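Local atomic coordinates of putative diguanylate cyclase (GGDEF) with PAS/PAC domain (Rhodopseudomonas palustris, PDB entry 3LIF), a protein that probably makes cyclic di-GMP from two GTP molecules through its GGDEF domain, the chain described here being its extracellular PDC-fold sensor domain. Residues His30-Ala35 / Leu112-Pro117. Residues are numbered along the deposited sequence; the frame is centred on the assembly and turned at random. Where two conformers were deposited one is given.
Sequences HTFQGA and LLITGP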
loop_
_atom_site.group_PDB
_atom_site.type_symbol
_atom_site.label_atom_id
_atom_site.label_comp_id
_atom_site.label_asym_id
_atom_site.label_seq_id
_atom_site.Cartn_x
_atom_site.Cartn_y
_atom_site.Cartn_z
ATOM N N HIS A 30 5.933 4.573 7.698
ATOM C CA HIS A 30 6.751 5.708 7.280
ATOM C C HIS A 30 6.527 5.982 5.789
ATOM O O HIS A 30 6.456 7.151 5.385
ATOM C CB HIS A 30 8.271 5.518 7.559
ATOM C CG HIS A 30 8.653 5.493 9.014
ATOM N ND1 HIS A 30 7.971 6.196 9.986
ATOM C CD2 HIS A 30 9.671 4.856 9.652
ATOM C CE1 HIS A 30 8.536 5.973 11.161
ATOM N NE2 HIS A 30 9.569 5.165 10.984
ATOM N N THR A 31 6.420 4.921 4.976
ATOM C CA THR A 31 6.246 5.115 3.527
ATOM C C THR A 31 4.912 5.803 3.179
ATOM O O THR A 31 4.882 6.786 2.451
ATOM C CB THR A 31 6.268 3.821 2.805
ATOM O OG1 THR A 31 7.507 3.150 3.080
ATOM C CG2 THR A 31 6.119 4.065 1.323
ATOM N N PHE A 32 3.813 5.303 3.720
ATOM C CA PHE A 32 2.551 6.012 3.518
ATOM C C PHE A 32 2.563 7.433 4.074
ATOM O O PHE A 32 2.038 8.342 3.422
ATOM C CB PHE A 32 1.340 5.182 3.975
ATOM C CG PHE A 32 1.045 4.059 3.030
ATOM C CD1 PHE A 32 1.731 2.859 3.121
ATOM C CD2 PHE A 32 0.144 4.228 1.980
ATOM C CE1 PHE A 32 1.496 1.829 2.206
ATOM C CE2 PHE A 32 -0.119 3.187 1.103
ATOM C CZ PHE A 32 0.579 2.011 1.189
ATOM N N GLN A 33 3.185 7.631 5.242
ATOM C CA GLN A 33 3.253 8.934 5.860
ATOM C C GLN A 33 3.954 9.851 4.868
ATOM O O GLN A 33 3.527 10.959 4.590
ATOM C CB GLN A 33 4.143 8.823 7.049
ATOM C CG GLN A 33 4.001 9.919 8.042
ATOM C CD GLN A 33 3.266 9.345 9.252
ATOM O OE1 GLN A 33 3.874 9.147 10.315
ATOM N NE2 GLN A 33 1.965 9.016 9.084
ATOM N N GLY A 34 5.038 9.360 4.308
ATOM C CA GLY A 34 5.773 10.162 3.363
ATOM C C GLY A 34 4.844 10.679 2.291
ATOM O O GLY A 34 4.911 11.848 1.934
ATOM N N ALA A 35 3.970 9.794 1.793
ATOM C CA ALA A 35 3.099 10.062 0.687
ATOM C C ALA A 35 2.020 10.992 1.177
ATOM O O ALA A 35 1.659 11.937 0.483
ATOM C CB ALA A 35 2.496 8.763 0.168
ATOM N N LEU A 112 -5.631 9.939 3.955
ATOM C CA LEU A 112 -5.077 9.379 2.735
ATOM C C LEU A 112 -6.026 8.213 2.470
ATOM O O LEU A 112 -6.265 7.463 3.371
ATOM C CB LEU A 112 -3.767 8.796 3.064
ATOM C CG LEU A 112 -2.565 9.199 2.257
ATOM C CD1 LEU A 112 -1.583 7.990 2.117
ATOM C CD2 LEU A 112 -2.937 9.751 0.918
ATOM N N LEU A 113 -6.636 8.062 1.303
ATOM C CA LEU A 113 -7.556 6.930 1.124
ATOM C C LEU A 113 -6.791 5.949 0.306
ATOM O O LEU A 113 -6.073 6.356 -0.659
ATOM C CB LEU A 113 -8.768 7.332 0.336
ATOM C CG LEU A 113 -10.102 6.567 0.344
ATOM C CD1 LEU A 113 -10.570 6.406 -1.161
ATOM C CD2 LEU A 113 -10.223 5.268 1.103
ATOM N N ILE A 114 -6.886 4.677 0.690
ATOM C CA ILE A 114 -6.195 3.653 -0.104
ATOM C C ILE A 114 -7.194 2.843 -0.862
ATOM O O ILE A 114 -8.125 2.345 -0.293
ATOM C CB ILE A 114 -5.344 2.696 0.743
ATOM C CG1 ILE A 114 -4.334 3.489 1.577
ATOM C CG2 ILE A 114 -4.668 1.612 -0.162
ATOM C CD1 ILE A 114 -3.765 2.687 2.607
ATOM N N THR A 115 -7.015 2.732 -2.155
ATOM C CA THR A 115 -8.056 2.169 -2.992
ATOM C C THR A 115 -7.391 1.208 -3.946
ATOM O O THR A 115 -6.294 1.498 -4.453
ATOM C CB THR A 115 -8.655 3.279 -3.834
ATOM O OG1 THR A 115 -9.350 4.176 -2.970
ATOM C CG2 THR A 115 -9.586 2.715 -4.877
ATOM N N GLY A 116 -8.020 0.071 -4.188
ATOM C CA GLY A 116 -7.405 -0.949 -5.081
ATOM C C GLY A 116 -8.010 -2.325 -4.909
ATOM O O GLY A 116 -8.674 -2.573 -3.913
ATOM N N PRO A 117 -7.742 -3.222 -5.847
ATOM C CA PRO A 117 -6.885 -2.901 -6.984
ATOM C C PRO A 117 -7.719 -2.313 -8.130
ATOM O O PRO A 117 -8.852 -2.711 -8.300
ATOM C CB PRO A 117 -6.344 -4.267 -7.416
ATOM C CG PRO A 117 -7.362 -5.291 -6.869
ATOM C CD PRO A 117 -8.257 -4.602 -5.902
#
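Phe32 faces Leu112 and Ile114 from a helical turn closed by the backbone hydrogen bond from Gly34 N to His30 O, 2.8 Å long. No hydrogen bond crosses between helix segment 30-35 and segment 112-117, and CD1 of Leu112 approaches the carbonyl oxygen of Phe32 at 3.9 Å, a van der Waals distance. The side-chain contacts are all hydrocarbon and go through Phe32, with Leu112, just before the strand, and Ile114, on it, as partners. The phenylalanine CG stands anti to the carbonyl carbon (chi1 -73°), which carries the ring out from the helix toward them. There CD1 of Leu112 sits at the ring edge, near the ring plane, 4.1 Å from CD2 of Phe32. CD1 of Ile114 comes in obliquely, 4.0 Å from CE2 of Phe32, at the end of a side chain that crosses the phenylalanine at about a right angle. The contact joins the long N-terminal helix 5-47 to an outermost strand, 113-119, of the first of two antiparallel five-stranded sheets at the core of this double PDC (Cache-type) sensor. A large apolar ring suits this place because it reaches several aliphatic groups at once: Phe32 also touches Val130 on the neighbouring strand 126-135 and Leu232 of the second sheet, which Ile114 touches too. Branched aliphatic Leu112 and Ile114 suit theirs by setting terminal methyls against the buried ring, whereas the intervening Leu113 packs on Tyr100 and His104 of helix 99-106.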